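Local coordinates for uncharacterized HTH-type transcriptional regulator YybR (Bacillus subtilis, PDB 4A5N), which probably binds DNA as a redox-sensing transcriptional regulator of the MarR/DUF24 (HxlR) type, captured here in its reduced form, at residues Y33-D37 against G38-F42; R62-A66 against D67-H71. The protein carries 1 engineered substitution. All coordinates share one frame; numbering follows the deposited sequence.

Both contacts are local turns at helix C-termini, and they come in series along one HxlR-type helix-turn-helix domain. Contact 1 carries the chain out of helix 28-35 and up to helix 42-48. Contact 2 follows, leading from helix 54-66 into strand 70-75, which pairs antiparallel with strand 81-86. Their centres lie 13 Å apart, and they meet where Met35 CE packs at 3.7 Å from Val70 CG2. Strand 81-86 serves both, through Met35 against Tyr84 and Val70 against the same tyrosine. The arrangement is consistent with a winged-helix fold, in which contact 1 joins two helices and contact 2 leads from a helix into the first strand of the two-stranded wing.

Contact 1: Y33-D37 against G38-F42; sequences YHMID and GKKRF. With BME (beta-mercaptoethanol), chain F.
Lys40 NZ bonds three oxygens at the end of helix 28-35 and in the turn after it. Its shortest link is the salt bridge to Asp37 OD1 at 2.5 Å, made on the syn side and 23° out of the carboxylate plane. Almost in line with the carbonyl of His34, at a C=O...N angle of 170°, the same nitrogen bonds His34 O at 2.8 Å. Its third bond, also 2.8 Å, reaches Gly38 O from above that carbonyl's plane. The torsions on both sides bring the groups together. Asp37 holds CG between its backbone N and carbonyl carbon (chi1 69°), while the Lys40 chain bends at chi2 and again at chi4, folding back and crossing the aspartate at about a right angle. On the way it passes Met35, with the two CG atoms 4.2 Å apart.

The next shell is the backbone. A type I turn from Met35 to Gly38 is closed by Gly38 N bonding Met35 O at 3.1 Å. Gly38 then adopts positive phi, at backbone angles where a CB would collide with Asp37 O; lacking one, it lets the chain turn and present its own carbonyl to the lysine. Farther out, the backbone of Lys40 pairs with Tyr84 of strand 81-86, and Arg41 stands at the N-cap position of helix 42-48, its backbone N bonded to Glu44 OE1. Arg41 NE also donates to O1 of a beta-mercaptoethanol, probably from the crystallisation liquor, at 3.3 Å.

His34 O and Asp37 OD1, both acceptors, stand 3.2 Å apart. The ammonium that bonds both would probably offset their mutual repulsion, so one lysine joins a carbonyl of the helix's last turn, His34 O, to Asp37 and to Gly38 O.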
loop_
_atom_site.group_PDB
_atom_site.type_symbol
_atom_site.label_atom_id
_atom_site.label_comp_id
_atom_site.label_asym_id
_atom_site.label_seq_id
_atom_site.Cartn_x
_atom_site.Cartn_y
_atom_site.Cartn_z
ATOM N N TYR B 33 -6.591 4.890 -9.677
ATOM C CA TYR B 33 -7.716 4.105 -10.139
ATOM C C TYR B 33 -8.567 4.857 -11.159
ATOM O O TYR B 33 -8.932 4.293 -12.198
ATOM C CB TYR B 33 -8.593 3.594 -8.983
ATOM C CG TYR B 33 -9.777 2.814 -9.467
ATOM C CD1 TYR B 33 -9.650 1.486 -9.875
ATOM C CD2 TYR B 33 -11.022 3.411 -9.574
ATOM C CE1 TYR B 33 -10.759 0.768 -10.354
ATOM C CE2 TYR B 33 -12.118 2.710 -10.052
ATOM C CZ TYR B 33 -11.986 1.397 -10.433
ATOM O OH TYR B 33 -13.110 0.754 -10.900
ATOM N N HIS B 34 -8.809 6.131 -10.885
ATOM C CA HIS B 34 -9.680 6.943 -11.707
ATOM C C HIS B 34 -9.028 7.376 -13.010
ATOM O O HIS B 34 -9.703 7.771 -13.941
ATOM C CB HIS B 34 -10.255 8.089 -10.871
ATOM C CG HIS B 34 -11.364 7.628 -9.912
ATOM N ND1 HIS B 34 -12.677 7.627 -10.263
ATOM C CD2 HIS B 34 -11.313 7.123 -8.601
ATOM C CE1 HIS B 34 -13.408 7.122 -9.253
ATOM N NE2 HIS B 34 -12.576 6.816 -8.239
ATOM N N MET B 35 -7.723 7.213 -13.119
ATOM C CA MET B 35 -7.072 7.431 -14.409
ATOM C C MET B 35 -6.977 6.173 -15.254
ATOM O O MET B 35 -6.550 6.263 -16.415
ATOM C CB MET B 35 -5.699 8.042 -14.249
ATOM C CG MET B 35 -5.717 9.519 -13.857
ATOM S SD MET B 35 -4.083 10.249 -13.549
ATOM C CE MET B 35 -3.860 9.791 -11.821
ATOM N N ILE B 36 -7.363 5.022 -14.706
ATOM C CA ILE B 36 -7.275 3.752 -15.455
ATOM C C ILE B 36 -8.103 3.843 -16.754
ATOM O O ILE B 36 -7.657 3.403 -17.822
ATOM C CB ILE B 36 -7.719 2.551 -14.579
ATOM C CG1 ILE B 36 -6.676 2.202 -13.510
ATOM C CG2 ILE B 36 -8.005 1.313 -15.424
ATOM C CD1 ILE B 36 -7.076 1.040 -12.645
ATOM N N ASP B 37 -9.276 4.455 -16.697
ATOM C CA ASP B 37 -10.128 4.567 -17.883
ATOM C C ASP B 37 -9.897 5.796 -18.750
ATOM O O ASP B 37 -10.681 6.034 -19.660
ATOM C CB ASP B 37 -11.634 4.450 -17.519
ATOM C CG ASP B 37 -12.188 5.642 -16.713
ATOM O OD1 ASP B 37 -11.461 6.565 -16.280
ATOM O OD2 ASP B 37 -13.418 5.638 -16.504
ATOM N N GLY B 38 -8.834 6.555 -18.460
ATOM C CA GLY B 38 -8.431 7.741 -19.238
ATOM C C GLY B 38 -8.164 9.000 -18.419
ATOM O O GLY B 38 -8.422 9.039 -17.219
ATOM N N LYS B 39 -7.689 10.039 -19.104
ATOM C CA LYS B 39 -7.145 11.259 -18.485
ATOM C C LYS B 39 -8.228 12.006 -17.715
ATOM O O LYS B 39 -9.409 11.881 -18.063
ATOM C CB LYS B 39 -6.486 12.140 -19.581
ATOM C CG LYS B 39 -7.400 13.097 -20.354
ATOM C CD LYS B 39 -8.200 12.429 -21.459
ATOM C CE LYS B 39 -9.092 13.419 -22.226
ATOM N NZ LYS B 39 -8.409 14.285 -23.230
ATOM N N LYS B 40 -7.827 12.741 -16.669
ATOM C CA LYS B 40 -8.735 13.481 -15.804
ATOM C C LYS B 40 -8.216 14.891 -15.542
ATOM O O LYS B 40 -7.009 15.110 -15.451
ATOM C CB LYS B 40 -8.924 12.765 -14.439
ATOM C CG LYS B 40 -9.479 11.351 -14.502
ATOM C CD LYS B 40 -10.916 11.352 -15.035
ATOM C CE LYS B 40 -11.588 9.983 -15.047
ATOM N NZ LYS B 40 -10.972 9.052 -16.051
ATOM N N ARG B 41 -9.126 15.844 -15.394
ATOM C CA ARG B 41 -8.736 17.191 -15.004
ATOM C C ARG B 41 -8.771 17.265 -13.486
ATOM O O ARG B 41 -9.431 16.473 -12.831
ATOM C CB ARG B 41 -9.651 18.257 -15.631
ATOM C CG ARG B 41 -9.848 18.140 -17.135
ATOM C CD ARG B 41 -10.812 19.190 -17.642
ATOM N NE ARG B 41 -12.177 19.001 -17.126
ATOM C CZ ARG B 41 -13.026 18.113 -17.614
ATOM N NH1 ARG B 41 -12.671 17.336 -18.624
ATOM N NH2 ARG B 41 -14.246 18.013 -17.119
ATOM N N PHE B 42 -8.103 18.275 -12.949
ATOM C CA PHE B 42 -7.969 18.497 -11.519
ATOM C C PHE B 42 -9.330 18.550 -10.830
ATOM O O PHE B 42 -9.549 17.861 -9.848
ATOM C CB PHE B 42 -7.225 19.827 -11.339
ATOM C CG PHE B 42 -6.758 20.115 -9.952
ATOM C CD1 PHE B 42 -5.545 19.625 -9.501
ATOM C CD2 PHE B 42 -7.487 20.990 -9.123
ATOM C CE1 PHE B 42 -5.077 19.921 -8.248
ATOM C CE2 PHE B 42 -7.014 21.298 -7.864
ATOM C CZ PHE B 42 -5.814 20.756 -7.417
HETATM C C1 BME F . -13.708 22.182 -14.382
HETATM C C2 BME F . -14.973 21.739 -15.029
HETATM O O1 BME F . -12.643 21.452 -15.025
HETATM S S2 BME F . -14.809 19.944 -15.124
#

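Contact 2: R62-A66 against D67-H71; sequences RELEA and DGIVH
The carboxylate of Asp67 lies with one face over Glu63 O, which sits 3.4 Å from Asp67 CG and almost directly above it. At the Schellman motif that ends helix 54-66, the same oxygen accepts the backbone N of Asp67 at 3.0 Å, and a first torsion that sets CG beside that N (chi1 -74°) folds the acid back over the last helical turn. At the carboxylate itself, OD1 forms a salt bridge with Arg115 NE of the second subunit, whose Leu111 packs on the same side chain. A leucine in place of Asp67 would probably leave that arginine without its charged mate at the subunit interface.

Within the motif Gly68 has positive phi, and two bonds run back into the final turn: Gly68 N to Glu65 O at 2.9 Å, and Ile69 N to Leu64 O, also 2.9 Å. The Ile69 donor approaches nearly along the Leu64 C=O axis (161°). Leu64 O takes a second bond, 3.3 Å long, from Val70 N, which stands 66° out of the carbonyl plane; one buried oxygen thus holds two successive N-H groups as the chain enters strand 70-75.

Side chains close the inner side of the turn. Leu64 divides its contacts, with CD2 lying 3.9 Å from Ile69 CG2 and CB 3.7 Å from Val70 CG2. Ile69 goes on to Phe32 and Val22, and Val70 to Tyr84, which seats the helix-to-strand joint on helices 15-23 and 28-35 and on the neighbouring strand. Glu65 O is also met by a water, and this water donates a second hydrogen bond, 2.7 Å long, to Val70 O.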
loop_
_atom_site.group_PDB
_atom_site.type_symbol
_atom_site.label_atom_id
_atom_site.label_comp_id
_atom_site.label_asym_id
_atom_site.label_seq_id
_atom_site.Cartn_x
_atom_site.Cartn_y
_atom_site.Cartn_z
ATOM N N ARG B 62 1.779 15.781 -8.014
ATOM C CA ARG B 62 3.179 16.139 -8.310
ATOM C C ARG B 62 4.112 14.976 -7.971
ATOM O O ARG B 62 5.065 14.679 -8.714
ATOM C CB ARG B 62 3.629 17.415 -7.538
ATOM C CG ARG B 62 3.311 18.733 -8.239
ATOM C CD ARG B 62 3.951 19.921 -7.517
ATOM N NE ARG B 62 3.988 21.138 -8.342
ATOM C CZ ARG B 62 5.098 21.759 -8.772
ATOM N NH1 ARG B 62 6.323 21.319 -8.456
ATOM N NH2 ARG B 62 4.984 22.853 -9.527
ATOM N N GLU B 63 3.846 14.304 -6.855
ATOM C CA GLU B 63 4.668 13.161 -6.472
ATOM C C GLU B 63 4.508 11.993 -7.433
ATOM O O GLU B 63 5.486 11.393 -7.828
ATOM C CB GLU B 63 4.350 12.688 -5.061
ATOM C CG GLU B 63 4.560 13.759 -4.020
ATOM C CD GLU B 63 4.451 13.224 -2.626
ATOM O OE1 GLU B 63 4.083 12.045 -2.484
ATOM O OE2 GLU B 63 4.727 14.002 -1.665
ATOM N N LEU B 64 3.277 11.662 -7.811
ATOM C CA LEU B 64 3.039 10.622 -8.872
ATOM C C LEU B 64 3.724 10.951 -10.194
ATOM O O LEU B 64 4.334 10.067 -10.884
ATOM C CB LEU B 64 1.541 10.484 -9.106
ATOM C CG LEU B 64 0.834 9.620 -8.061
ATOM C CD1 LEU B 64 -0.679 9.795 -8.193
ATOM C CD2 LEU B 64 1.230 8.152 -8.181
ATOM N N GLU B 65 3.642 12.229 -10.567
ATOM C CA GLU B 65 4.389 12.743 -11.732
ATOM C C GLU B 65 5.904 12.624 -11.557
ATOM O O GLU B 65 6.637 12.149 -12.472
ATOM C CB GLU B 65 3.967 14.190 -12.085
ATOM C CG GLU B 65 4.671 14.754 -13.326
ATOM C CD GLU B 65 4.350 16.226 -13.595
ATOM O OE1 GLU B 65 3.618 16.861 -12.800
ATOM O OE2 GLU B 65 4.832 16.738 -14.618
ATOM N N ALA B 66 6.404 13.030 -10.388
ATOM C CA ALA B 66 7.840 13.001 -10.148
ATOM C C ALA B 66 8.390 11.565 -10.214
ATOM O O ALA B 66 9.522 11.378 -10.611
ATOM C CB ALA B 66 8.188 13.641 -8.812
ATOM N N ASP B 67 7.572 10.582 -9.825
ATOM C CA ASP B 67 7.949 9.189 -9.808
ATOM C C ASP B 67 7.736 8.533 -11.179
ATOM O O ASP B 67 7.979 7.348 -11.315
ATOM C CB ASP B 67 7.125 8.410 -8.757
ATOM C CG ASP B 67 7.552 8.700 -7.316
ATOM O OD1 ASP B 67 8.608 9.335 -7.118
ATOM O OD2 ASP B 67 6.843 8.253 -6.391
ATOM N N GLY B 68 7.252 9.299 -12.161
ATOM C CA GLY B 68 7.036 8.799 -13.521
ATOM C C GLY B 68 5.768 8.010 -13.785
ATOM O O GLY B 68 5.642 7.383 -14.828
ATOM N N ILE B 69 4.834 8.039 -12.844
ATOM C CA ILE B 69 3.562 7.285 -12.907
ATOM C C ILE B 69 2.427 8.040 -13.588
ATOM O O ILE B 69 1.535 7.450 -14.245
ATOM C CB ILE B 69 3.086 6.968 -11.470
ATOM C CG1 ILE B 69 4.222 6.334 -10.639
ATOM C CG2 ILE B 69 1.818 6.102 -11.481
ATOM C CD1 ILE B 69 4.801 5.045 -11.196
ATOM N N VAL B 70 2.495 9.353 -13.478
ATOM C CA VAL B 70 1.524 10.232 -14.071
ATOM C C VAL B 70 2.167 11.263 -14.988
ATOM O O VAL B 70 3.273 11.765 -14.731
ATOM C CB VAL B 70 0.677 10.907 -12.972
ATOM C CG1 VAL B 70 -0.159 12.067 -13.525
ATOM C CG2 VAL B 70 -0.216 9.861 -12.329
ATOM N N HIS B 71 1.474 11.519 -16.101
ATOM C CA HIS B 71 1.829 12.537 -17.052
ATOM C C HIS B 71 0.893 13.698 -16.832
ATOM O O HIS B 71 -0.344 13.511 -16.678
ATOM C CB HIS B 71 1.730 12.010 -18.501
ATOM C CG HIS B 71 2.000 13.074 -19.542
ATOM N ND1 HIS B 71 3.251 13.490 -19.864
ATOM C CD2 HIS B 71 1.135 13.823 -20.312
ATOM C CE1 HIS B 71 3.179 14.452 -20.797
ATOM N NE2 HIS B 71 1.883 14.666 -21.072
HETATM O O HOH W 1 5.882 11.772 -15.559
#